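Long-range contacts in DNA replication and repair protein RecF (Caldanaerobacter subterraneus subsp. tengcongensis, PDB 5Z69), which binds ATP, probably binds single-stranded DNA, and serves as an ATP-dependent recombination mediator in the RecFOR pathway of DNA repair: residues D16-L21 / E73-R78; N33-L38 / Q344-H349; N168-L173 / L265-G270; E209-S214 / L227-L232. All blocks are in the same frame, centred on the assembly; numbering follows the deposited sequence. Where two conformers were deposited one is given.

Interaction 1 (D16-L21 / E73-R78). With AGS (phosphothiophosphoric acid-adenylate ester), chain C.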
# COMPACT_ATOMS: atom_id res chain seq x y z
N ASP A 16 -24.83 31.89 19.35
CA ASP A 16 -25.56 32.98 18.73
C ASP A 16 -25.59 32.77 17.20
O ASP A 16 -24.55 32.76 16.56
CB ASP A 16 -24.90 34.32 19.10
CG ASP A 16 -25.64 35.53 18.55
OD1 ASP A 16 -26.80 35.38 18.08
OD2 ASP A 16 -25.05 36.64 18.60
N ASN A 17 -26.79 32.60 16.63
CA ASN A 17 -26.95 32.29 15.19
C ASN A 17 -26.17 31.05 14.76
O ASN A 17 -25.71 30.96 13.61
CB ASN A 17 -26.52 33.45 14.31
CG ASN A 17 -27.42 34.67 14.46
OD1 ASN A 17 -28.60 34.55 14.77
ND2 ASN A 17 -26.85 35.84 14.24
N PHE A 18 -26.00 30.09 15.67
CA PHE A 18 -25.30 28.89 15.29
C PHE A 18 -26.30 27.84 14.82
O PHE A 18 -27.15 27.42 15.60
CB PHE A 18 -24.44 28.35 16.44
CG PHE A 18 -23.53 27.23 16.01
CD1 PHE A 18 -22.25 27.50 15.54
CD2 PHE A 18 -23.97 25.91 16.03
CE1 PHE A 18 -21.40 26.47 15.14
CE2 PHE A 18 -23.12 24.87 15.61
CZ PHE A 18 -21.84 25.16 15.17
N ARG A 19 -26.22 27.45 13.55
CA ARG A 19 -27.15 26.48 12.96
C ARG A 19 -28.61 26.85 13.29
O ARG A 19 -29.01 28.00 13.13
CB ARG A 19 -26.82 25.07 13.47
CG ARG A 19 -25.47 24.50 13.00
CD ARG A 19 -25.51 23.96 11.55
NE ARG A 19 -24.37 23.10 11.29
CZ ARG A 19 -24.15 22.46 10.13
NH1 ARG A 19 -24.98 22.59 9.10
NH2 ARG A 19 -23.09 21.69 9.99
N ASN A 20 -29.39 25.88 13.77
CA ASN A 20 -30.77 26.10 14.17
C ASN A 20 -30.87 26.43 15.66
O ASN A 20 -31.97 26.53 16.20
CB ASN A 20 -31.62 24.85 13.86
CG ASN A 20 -31.47 23.75 14.90
OD1 ASN A 20 -30.36 23.47 15.38
ND2 ASN A 20 -32.58 23.13 15.28
N LEU A 21 -29.75 26.54 16.37
CA LEU A 21 -29.83 26.76 17.84
C LEU A 21 -30.29 28.19 18.13
O LEU A 21 -29.82 29.14 17.46
CB LEU A 21 -28.45 26.47 18.47
CG LEU A 21 -28.08 25.06 18.91
CD1 LEU A 21 -28.35 24.20 17.81
CD2 LEU A 21 -26.60 24.93 19.20
N GLU A 73 -25.94 36.93 9.15
CA GLU A 73 -24.66 37.29 8.55
C GLU A 73 -23.42 36.73 9.27
O GLU A 73 -22.31 36.81 8.75
CB GLU A 73 -24.54 38.81 8.46
CG GLU A 73 -25.36 39.39 7.33
CD GLU A 73 -25.13 40.87 7.15
OE1 GLU A 73 -24.75 41.54 8.13
OE2 GLU A 73 -25.32 41.35 6.01
N TYR A 74 -23.63 36.19 10.47
CA TYR A 74 -22.53 35.64 11.29
C TYR A 74 -23.03 34.58 12.24
O TYR A 74 -24.22 34.50 12.53
CB TYR A 74 -21.84 36.74 12.13
CG TYR A 74 -22.70 37.20 13.30
CD1 TYR A 74 -23.64 38.22 13.14
CD2 TYR A 74 -22.58 36.61 14.56
CE1 TYR A 74 -24.43 38.66 14.21
CE2 TYR A 74 -23.35 37.02 15.62
CZ TYR A 74 -24.27 38.06 15.45
OH TYR A 74 -25.04 38.42 16.52
N PHE A 75 -22.11 33.79 12.78
CA PHE A 75 -22.40 33.09 14.02
C PHE A 75 -21.31 33.38 15.04
O PHE A 75 -20.21 33.85 14.71
CB PHE A 75 -22.56 31.58 13.81
CG PHE A 75 -21.26 30.83 13.56
CD1 PHE A 75 -20.39 30.52 14.61
CD2 PHE A 75 -20.93 30.39 12.29
CE1 PHE A 75 -19.21 29.81 14.38
CE2 PHE A 75 -19.74 29.69 12.04
CZ PHE A 75 -18.88 29.38 13.08
N TYR A 76 -21.62 33.08 16.29
CA TYR A 76 -20.70 33.36 17.36
C TYR A 76 -20.85 32.31 18.43
O TYR A 76 -21.97 32.00 18.86
CB TYR A 76 -20.97 34.77 17.91
CG TYR A 76 -20.21 35.11 19.18
CD1 TYR A 76 -18.86 35.46 19.14
CD2 TYR A 76 -20.83 35.09 20.42
CE1 TYR A 76 -18.16 35.81 20.30
CE2 TYR A 76 -20.13 35.44 21.59
CZ TYR A 76 -18.81 35.81 21.51
OH TYR A 76 -18.08 36.13 22.63
N VAL A 77 -19.72 31.76 18.86
CA VAL A 77 -19.73 30.78 19.95
C VAL A 77 -18.72 31.20 21.00
O VAL A 77 -17.58 31.54 20.65
CB VAL A 77 -19.42 29.35 19.44
CG1 VAL A 77 -19.45 28.35 20.59
CG2 VAL A 77 -20.41 28.93 18.36
N ARG A 78 -19.12 31.16 22.27
CA ARG A 78 -18.21 31.45 23.38
C ARG A 78 -18.31 30.38 24.45
O ARG A 78 -19.39 30.06 24.94
CB ARG A 78 -18.48 32.80 24.06
CG ARG A 78 -17.69 32.90 25.40
CD ARG A 78 -18.34 33.85 26.44
NE ARG A 78 -18.75 35.04 25.75
CZ ARG A 78 -19.94 35.62 25.80
NH1 ARG A 78 -20.92 35.21 26.61
NH2 ARG A 78 -20.12 36.67 25.03
PG AGS C . -28.20 14.03 15.62
S1G AGS C . -27.74 13.37 17.40
O2G AGS C . -29.37 13.16 15.04
O3G AGS C . -26.94 13.82 14.72
PB AGS C . -30.08 16.12 15.42
O1B AGS C . -30.67 16.77 16.63
O2B AGS C . -30.95 14.95 14.93
O3B AGS C . -28.60 15.56 15.68
PA AGS C . -29.09 18.39 14.08
O1A AGS C . -28.55 18.76 15.47
O2A AGS C . -28.11 18.02 13.02
O3A AGS C . -30.12 17.18 14.23
O5' AGS C . -30.01 19.53 13.56
C5' AGS C . -29.88 19.96 12.24
C4' AGS C . -31.16 20.70 11.96
O4' AGS C . -30.86 22.11 11.86
C3' AGS C . -31.83 20.31 10.66
O3' AGS C . -33.25 20.38 10.78
C2' AGS C . -31.23 21.30 9.66
O2' AGS C . -32.11 21.58 8.57
C1' AGS C . -31.05 22.55 10.53
N9 AGS C . -29.91 23.37 10.15
C8 AGS C . -28.68 22.95 9.70
N7 AGS C . -27.86 23.93 9.40
C5 AGS C . -28.59 25.07 9.67
C6 AGS C . -28.29 26.44 9.56
N6 AGS C . -27.11 26.91 9.14
N1 AGS C . -29.26 27.33 9.89
C2 AGS C . -30.44 26.87 10.32
N3 AGS C . -30.84 25.60 10.46
C4 AGS C . -29.86 24.75 10.12
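Tyr74 brings its phenol to two side chains of the facing segment. Its OH donates to Asp16 OD2 (2.7 Å) from above the carboxylate plane, and carboxylate and ring stand nearly perpendicular. Over one face of the same ring, displaced toward the rim, comes Asn17 ND2, 3.6 Å from Tyr74 CZ, with the amide plane steeply inclined to the ring; ND2 also makes a weak hydrogen bond to Tyr74 O. A leucine in place of Tyr74 would probably leave the buried Asp16 carboxylate without this hydroxyl donor and Asn17 ND2 without the ring face it approaches. Phe18, Phe75 and Val77 make the apolar part of the contact. Phe18 sends its CD1 edge at the face of Phe75 in a T-shaped pair, ring centroids 5.2 Å apart and planes at 87°. Phe75 holds its CG between backbone N and carbonyl carbon (chi1 74°), which sets the ring beside Phe18. Phe18 CD1 also touches Val77 CG2 at 3.7 Å. The backbones are joined by the antiparallel hydrogen-bonded pair Asp16-Tyr76, with Asp16 N to Tyr76 O at 2.9 Å and a return bond from Tyr76 N to Asp16 O. Beyond it, Arg19 NH1 meets AGS N7 in the guanidinium plane at 3.2 Å (164°), while NE is salt-bridged to Glu48. Asn20 CB packs on the ribose O4' (3.5 Å). This is the adenosine end of the nucleotide pocket of a P-loop ATPase head, with the type II' turn that carries Arg19 and Asn20 following directly on a strand of the antiparallel sheet.

Interaction 2 (N33-L38 / Q344-H349)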
# COMPACT_ATOMS: atom_id res chain seq x y z
N ASN A 33 -23.53 15.00 30.82
CA ASN A 33 -24.53 15.97 30.39
C ASN A 33 -25.34 15.31 29.28
O ASN A 33 -24.86 15.16 28.17
CB ASN A 33 -23.88 17.28 29.91
CG ASN A 33 -23.14 18.01 31.04
OD1 ASN A 33 -23.57 19.07 31.46
ND2 ASN A 33 -22.04 17.45 31.52
N LEU A 34 -26.57 14.89 29.61
CA LEU A 34 -27.43 14.21 28.66
C LEU A 34 -28.17 15.24 27.80
O LEU A 34 -28.87 16.09 28.32
CB LEU A 34 -28.43 13.31 29.40
CG LEU A 34 -29.19 12.20 28.66
CD1 LEU A 34 -30.52 12.71 28.13
CD2 LEU A 34 -28.37 11.59 27.54
N ILE A 35 -27.97 15.17 26.49
CA ILE A 35 -28.71 16.03 25.59
C ILE A 35 -29.63 15.18 24.73
O ILE A 35 -29.15 14.41 23.90
CB ILE A 35 -27.78 16.85 24.71
CG1 ILE A 35 -26.87 17.72 25.58
CG2 ILE A 35 -28.58 17.70 23.72
CD1 ILE A 35 -25.49 17.89 25.00
N TYR A 36 -30.93 15.28 24.95
CA TYR A 36 -31.85 14.40 24.24
C TYR A 36 -32.98 15.17 23.56
O TYR A 36 -33.31 16.30 23.93
CB TYR A 36 -32.45 13.36 25.20
CG TYR A 36 -33.60 13.88 26.03
CD1 TYR A 36 -33.38 14.66 27.17
CD2 TYR A 36 -34.92 13.59 25.68
CE1 TYR A 36 -34.44 15.13 27.93
CE2 TYR A 36 -35.98 14.06 26.42
CZ TYR A 36 -35.74 14.83 27.54
OH TYR A 36 -36.81 15.29 28.27
N GLY A 37 -33.57 14.55 22.56
CA GLY A 37 -34.66 15.16 21.83
C GLY A 37 -34.91 14.36 20.57
O GLY A 37 -34.10 13.49 20.20
N LEU A 38 -36.05 14.63 19.93
CA LEU A 38 -36.36 14.04 18.63
C LEU A 38 -35.22 14.30 17.65
O LEU A 38 -34.40 15.20 17.85
CB LEU A 38 -37.66 14.62 18.06
CG LEU A 38 -39.01 14.15 18.62
CD1 LEU A 38 -38.96 12.67 18.98
CD2 LEU A 38 -39.50 15.00 19.80
N GLN A 344 -15.91 14.86 32.20
CA GLN A 344 -17.15 15.52 31.79
C GLN A 344 -17.49 14.94 30.41
O GLN A 344 -16.62 14.84 29.55
CB GLN A 344 -17.01 17.04 31.72
CG GLN A 344 -18.32 17.73 31.35
CD GLN A 344 -18.15 19.23 31.10
OE1 GLN A 344 -17.20 19.66 30.43
NE2 GLN A 344 -19.08 20.02 31.62
N SER A 345 -18.74 14.52 30.21
CA SER A 345 -19.14 14.02 28.89
C SER A 345 -20.43 14.67 28.43
O SER A 345 -21.23 15.14 29.23
CB SER A 345 -19.31 12.48 28.91
OG SER A 345 -20.24 12.09 29.91
N PHE A 346 -20.61 14.70 27.11
CA PHE A 346 -21.82 15.21 26.50
C PHE A 346 -22.36 14.08 25.65
O PHE A 346 -21.70 13.64 24.72
CB PHE A 346 -21.53 16.48 25.67
CG PHE A 346 -21.15 17.66 26.53
CD1 PHE A 346 -22.11 18.59 26.91
CD2 PHE A 346 -19.84 17.83 26.97
CE1 PHE A 346 -21.77 19.68 27.73
CE2 PHE A 346 -19.48 18.90 27.80
CZ PHE A 346 -20.45 19.82 28.18
N ILE A 347 -23.54 13.60 26.02
CA ILE A 347 -24.13 12.45 25.34
C ILE A 347 -25.47 12.80 24.70
O ILE A 347 -26.38 13.29 25.37
CB ILE A 347 -24.31 11.25 26.31
CG1 ILE A 347 -22.97 10.82 26.89
CG2 ILE A 347 -24.94 10.07 25.58
CD1 ILE A 347 -23.09 9.69 27.93
N THR A 348 -25.59 12.55 23.40
CA THR A 348 -26.85 12.81 22.73
C THR A 348 -27.68 11.54 22.67
O THR A 348 -27.16 10.44 22.49
CB THR A 348 -26.66 13.37 21.30
OG1 THR A 348 -25.92 12.44 20.51
CG2 THR A 348 -25.92 14.70 21.34
N HIS A 349 -28.99 11.71 22.81
CA HIS A 349 -29.88 10.56 22.75
C HIS A 349 -31.29 10.99 22.36
O HIS A 349 -31.58 12.17 22.24
CB HIS A 349 -29.90 9.83 24.10
CG HIS A 349 -30.30 8.38 24.00
ND1 HIS A 349 -29.93 7.58 22.95
CD2 HIS A 349 -31.03 7.60 24.83
CE1 HIS A 349 -30.42 6.37 23.12
NE2 HIS A 349 -31.09 6.35 24.26
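One face of the Phe346 ring carries the amide of Asn33, stacked on it with planes 21° apart and the two side chains running side by side. Ile35 CD1 meets the ring edge in its plane, 3.9 Å from Phe346 CD1, and Phe28 adds an edge-to-face ring contact. Asn33 keeps CG beside its backbone N (chi1 -65°), which brings CB to 3.7 Å from Phe346 CD1 and lets ND2 make a weak hydrogen bond to Ser345 O; its OD1 accepts from the amide of Cys29. With alanine in place of Asn33, Phe346 would lose the amide stacked on its ring and the Cys29 amide is likely to be left without this acceptor. The backbones form a parallel ladder in which Asn33 N to Ser345 O (2.8 Å) and Ile35 N to Ile347 O (2.7 Å) alternate with bonds returned by Ile347 N and His349 N. Gly37 N extends it to His349 O at 3.1 Å. On the face bearing Leu34 and Ile347, Leu34 CD2 rests on Ile347 O (3.4 Å). The strands, twisted by 25°, are central in the mixed sheet, between 318-321 and 359-364. Gly37 opens the P-loop, Lys43 binds its carbonyl, and helix 43-55 covers Ile35 and Thr348. Thr348 touches the bound nucleotide, its hydroxyl tied to Asp322 and Asp323 just past strand 318-321.

Interaction 3 (N168-L173 / L265-G270)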
# COMPACT_ATOMS: atom_id res chain seq x y z
N ASN A 168 2.77 25.86 -3.66
CA ASN A 168 3.71 26.60 -4.51
C ASN A 168 4.25 25.72 -5.63
O ASN A 168 4.37 26.16 -6.77
CB ASN A 168 4.87 27.15 -3.69
CG ASN A 168 4.43 28.28 -2.74
OD1 ASN A 168 3.38 28.88 -2.93
ND2 ASN A 168 5.24 28.54 -1.72
N ARG A 169 4.60 24.48 -5.30
CA ARG A 169 5.15 23.60 -6.31
C ARG A 169 4.09 23.35 -7.39
O ARG A 169 4.39 23.41 -8.58
CB ARG A 169 5.62 22.27 -5.72
CG ARG A 169 6.38 21.41 -6.74
CD ARG A 169 6.58 19.99 -6.26
NE ARG A 169 7.52 19.23 -7.07
CZ ARG A 169 7.17 18.35 -8.01
NH1 ARG A 169 5.89 18.12 -8.28
NH2 ARG A 169 8.11 17.71 -8.68
N ASN A 170 2.86 23.10 -6.98
CA ASN A 170 1.81 22.79 -7.94
C ASN A 170 1.47 23.94 -8.89
O ASN A 170 1.18 23.73 -10.06
CB ASN A 170 0.56 22.33 -7.20
CG ASN A 170 0.70 20.92 -6.69
OD1 ASN A 170 1.51 20.15 -7.21
ND2 ASN A 170 -0.08 20.57 -5.68
N SER A 171 1.51 25.16 -8.38
CA SER A 171 1.23 26.30 -9.24
C SER A 171 2.44 26.52 -10.15
O SER A 171 2.28 26.91 -11.30
CB SER A 171 0.89 27.55 -8.41
OG SER A 171 2.00 27.98 -7.65
N LEU A 172 3.63 26.22 -9.64
CA LEU A 172 4.83 26.28 -10.46
C LEU A 172 4.71 25.30 -11.63
O LEU A 172 5.13 25.61 -12.74
CB LEU A 172 6.09 25.96 -9.65
CG LEU A 172 7.41 26.06 -10.42
CD1 LEU A 172 7.60 27.48 -10.95
CD2 LEU A 172 8.60 25.64 -9.57
N LEU A 173 4.13 24.13 -11.37
CA LEU A 173 3.95 23.11 -12.42
C LEU A 173 3.09 23.70 -13.55
O LEU A 173 3.44 23.58 -14.72
CB LEU A 173 3.31 21.82 -11.86
CG LEU A 173 4.06 20.59 -11.30
CD1 LEU A 173 5.11 20.12 -12.24
CD2 LEU A 173 4.74 20.83 -9.99
N LEU A 265 -0.56 17.93 -13.53
CA LEU A 265 -0.48 19.20 -12.80
C LEU A 265 -0.72 18.97 -11.30
O LEU A 265 -1.49 19.70 -10.67
CB LEU A 265 -1.48 20.21 -13.37
CG LEU A 265 -1.19 20.78 -14.77
CD1 LEU A 265 -2.28 21.78 -15.16
CD2 LEU A 265 0.19 21.42 -14.87
N SER A 266 -0.07 17.95 -10.75
CA SER A 266 -0.12 17.66 -9.31
C SER A 266 1.17 16.97 -8.88
O SER A 266 2.05 16.70 -9.70
CB SER A 266 -1.31 16.78 -8.97
OG SER A 266 -1.10 15.47 -9.46
N THR A 267 1.30 16.68 -7.59
CA THR A 267 2.51 16.08 -7.06
C THR A 267 2.16 14.71 -6.50
O THR A 267 1.47 14.64 -5.49
CB THR A 267 3.13 16.95 -5.93
OG1 THR A 267 3.44 18.25 -6.44
CG2 THR A 267 4.42 16.32 -5.39
N GLN A 268 2.60 13.62 -7.14
CA GLN A 268 2.20 12.30 -6.64
C GLN A 268 3.07 11.83 -5.46
O GLN A 268 2.72 10.88 -4.76
CB GLN A 268 2.19 11.24 -7.77
CG GLN A 268 3.41 10.39 -7.87
CD GLN A 268 3.44 9.17 -6.95
OE1 GLN A 268 4.52 8.69 -6.64
NE2 GLN A 268 2.30 8.67 -6.51
N VAL A 269 4.20 12.50 -5.23
CA VAL A 269 5.10 12.08 -4.16
C VAL A 269 4.95 12.90 -2.87
O VAL A 269 5.13 14.10 -2.86
CB VAL A 269 6.57 12.19 -4.59
CG1 VAL A 269 7.48 11.94 -3.41
CG2 VAL A 269 6.90 11.18 -5.72
N GLY A 270 4.65 12.24 -1.76
CA GLY A 270 4.72 12.91 -0.47
C GLY A 270 3.67 12.45 0.52
O GLY A 270 2.82 11.61 0.18
O HOH W 1 -0.79 17.51 -5.23
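Thr267 inserts its hydroxyl between Arg169 and Asn170, neighbours on the helix that faces the loop. Its OG1 donates to Asn170 OD1 at 2.8 Å, tilted from the carbonyl plane of the amide, and accepts from Arg169 NH1 at 3.1 Å. OG1 is turned beside its backbone N, away from the carbonyl carbon (chi1 -59°), which aims it at both helix residues while CG2 comes to 3.7 Å from Arg169 NH1. The other branch of the Asn170 amide works through water: ND2 gives a hydrogen bond to a water that also takes one from Thr267 N (3.3 Å), and the amide thus engages the Thr267 side chain directly and its backbone indirectly. Arg169 runs extended from CG to NE, and its NH1 to OG1 bond leaves the guanidinium plane by 23°. Its main charge partners are Asp190 on helix 186-222 and Asp261 on helix 258-264. Nearby, Leu265, which leaves that last helix with positive phi, lays CD2 over the carbonyl of Leu173 (3.9 Å from its O). One hydroxyl serving as both donor and acceptor probably fixes the rotation of Thr267, and the two carboxylates around Arg169 probably balance the charge of this buried side chain.

Interaction 4 (E209-S214 / L227-L232)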
# COMPACT_ATOMS: atom_id res chain seq x y z
N GLU A 209 2.87 3.80 15.59
CA GLU A 209 3.43 2.88 16.59
C GLU A 209 2.59 2.87 17.84
O GLU A 209 2.16 1.82 18.29
CB GLU A 209 4.84 3.29 17.00
CG GLU A 209 5.98 2.86 16.07
CD GLU A 209 7.34 3.08 16.72
OE1 GLU A 209 8.17 3.81 16.14
OE2 GLU A 209 7.55 2.51 17.82
N LYS A 210 2.39 4.05 18.43
CA LYS A 210 1.56 4.16 19.63
C LYS A 210 0.14 3.72 19.36
O LYS A 210 -0.47 3.04 20.19
CB LYS A 210 1.58 5.59 20.17
CG LYS A 210 2.92 5.99 20.69
CD LYS A 210 2.97 7.47 21.02
CE LYS A 210 4.28 7.83 21.71
NZ LYS A 210 4.51 9.29 21.72
N LEU A 211 -0.39 4.09 18.20
CA LEU A 211 -1.75 3.72 17.83
C LEU A 211 -1.90 2.19 17.82
O LEU A 211 -2.83 1.65 18.39
CB LEU A 211 -2.13 4.30 16.47
CG LEU A 211 -3.56 3.98 16.03
CD1 LEU A 211 -4.52 4.54 17.08
CD2 LEU A 211 -3.91 4.53 14.64
N LYS A 212 -0.96 1.51 17.18
CA LYS A 212 -1.03 0.05 17.10
C LYS A 212 -0.97 -0.61 18.50
O LYS A 212 -1.81 -1.44 18.82
CB LYS A 212 0.09 -0.48 16.19
CG LYS A 212 -0.07 -1.93 15.73
CD LYS A 212 0.69 -2.88 16.63
CE LYS A 212 2.18 -2.57 16.61
NZ LYS A 212 2.56 -1.60 17.68
N ASN A 213 -0.02 -0.20 19.33
CA ASN A 213 0.07 -0.70 20.71
C ASN A 213 -1.24 -0.56 21.49
O ASN A 213 -1.72 -1.52 22.10
CB ASN A 213 1.15 0.04 21.51
CG ASN A 213 2.53 -0.14 20.93
OD1 ASN A 213 2.83 -1.15 20.29
ND2 ASN A 213 3.39 0.85 21.16
N SER A 214 -1.78 0.65 21.50
CA SER A 214 -2.99 0.93 22.27
C SER A 214 -4.19 0.20 21.68
O SER A 214 -5.02 -0.33 22.41
CB SER A 214 -3.26 2.44 22.33
OG SER A 214 -4.34 2.70 23.20
N LEU A 227 -4.43 -7.13 16.23
CA LEU A 227 -4.34 -5.92 15.40
C LEU A 227 -2.96 -5.73 14.84
O LEU A 227 -1.96 -5.81 15.56
CB LEU A 227 -4.73 -4.65 16.19
CG LEU A 227 -4.91 -3.29 15.48
CD1 LEU A 227 -3.64 -2.44 15.35
CD2 LEU A 227 -5.57 -3.46 14.15
N GLU A 228 -2.90 -5.42 13.55
CA GLU A 228 -1.67 -4.89 12.97
C GLU A 228 -1.96 -3.59 12.19
O GLU A 228 -3.05 -3.41 11.64
CB GLU A 228 -0.99 -5.94 12.06
CG GLU A 228 0.44 -5.56 11.67
CD GLU A 228 1.29 -5.14 12.86
OE1 GLU A 228 1.33 -3.94 13.18
OE2 GLU A 228 1.89 -6.04 13.50
N ILE A 229 -0.98 -2.70 12.16
CA ILE A 229 -1.10 -1.47 11.38
C ILE A 229 0.08 -1.32 10.44
O ILE A 229 1.22 -1.34 10.87
CB ILE A 229 -1.18 -0.20 12.30
CG1 ILE A 229 -2.54 -0.14 12.97
CG2 ILE A 229 -0.95 1.08 11.50
CD1 ILE A 229 -2.73 1.05 13.82
N ILE A 230 -0.22 -1.17 9.15
CA ILE A 230 0.82 -0.98 8.14
C ILE A 230 0.80 0.45 7.60
O ILE A 230 -0.20 0.91 7.06
CB ILE A 230 0.66 -1.94 6.94
CG1 ILE A 230 0.53 -3.38 7.43
CG2 ILE A 230 1.84 -1.79 5.98
CD1 ILE A 230 1.73 -3.85 8.21
N TYR A 231 1.93 1.14 7.76
CA TYR A 231 2.07 2.52 7.33
C TYR A 231 2.66 2.56 5.93
O TYR A 231 3.86 2.34 5.74
CB TYR A 231 2.93 3.30 8.33
CG TYR A 231 3.22 4.75 7.98
CD1 TYR A 231 2.42 5.47 7.08
CD2 TYR A 231 4.30 5.41 8.56
CE1 TYR A 231 2.70 6.78 6.76
CE2 TYR A 231 4.58 6.73 8.26
CZ TYR A 231 3.78 7.41 7.37
OH TYR A 231 4.09 8.70 7.07
N LEU A 232 1.81 2.86 4.95
CA LEU A 232 2.24 3.00 3.56
C LEU A 232 2.79 4.39 3.30
O LEU A 232 2.11 5.22 2.66
CB LEU A 232 1.08 2.70 2.61
CG LEU A 232 0.38 1.36 2.81
CD1 LEU A 232 -0.59 1.08 1.67
CD2 LEU A 232 1.43 0.26 2.92
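Lys212 carries its aliphatic chain across Leu227, Glu228 and Ile229, while its NZ bonds Asn213 OD1 on its own helix at 2.7 Å, from above the amide plane. The chain bends at chi2, chi3 and chi4, and this curl takes the ammonium back from the strand. Its CG rests on Leu227 CD1 (3.6 Å), and its CB meets Ile229 CD1 at 4.0 Å. Glu228 OE1 takes the amide N-H of Ile229 at 2.8 Å (153°), on the anti side of its carboxylate, and is flanked by the methylenes of Lys212, of which CG is nearest at 3.5 Å. The Glu228 chain leaves the strand pointing away from the helix and bends at chi2 (49°), which folds the carboxylate back over its own strand to meet the lysine. Lys212 NZ stays 5.2 Å from Glu228 OE1: the opposite charges probably attract, but they form no salt bridge. Leu211, which is buried, and Ile229 cross at about a right angle, with Leu211 CD2 3.8 Å from Ile229 CD1. Leu211 also packs on Leu301 and Ser304 of helix 291-313. The helix segment 209-214 and strand 227-232 run nearly antiparallel (166°), joined by a short connection after helix 186-222. This is helix-on-sheet packing: the strand is one edge, within this chain, of a three-stranded antiparallel sheet, and the long helix lies against the side of it that bears Leu227 and Ile229.

In the fold
Interactions 1 and 2 belong to the nucleotide-binding part of RecF, their centres about 20 Å apart, and both meet the bound nucleotide and helix 43-55, one near the base and the other at the start of the P-loop. Interaction 2 is the buried core contact, dominated by backbone ladder bonds; interaction 1 is partly buried, mixing a single strand pair with aromatic and side-chain bonds. Interactions 3 and 4, also partly buried, lie away from the nucleotide in the helical region, where the long helix 186-222 links them: it supplies Asp190 to Arg169 and one partner of interaction 4. Polar side chains and a water join interaction 3, whereas interaction 4 meets mainly through carbon.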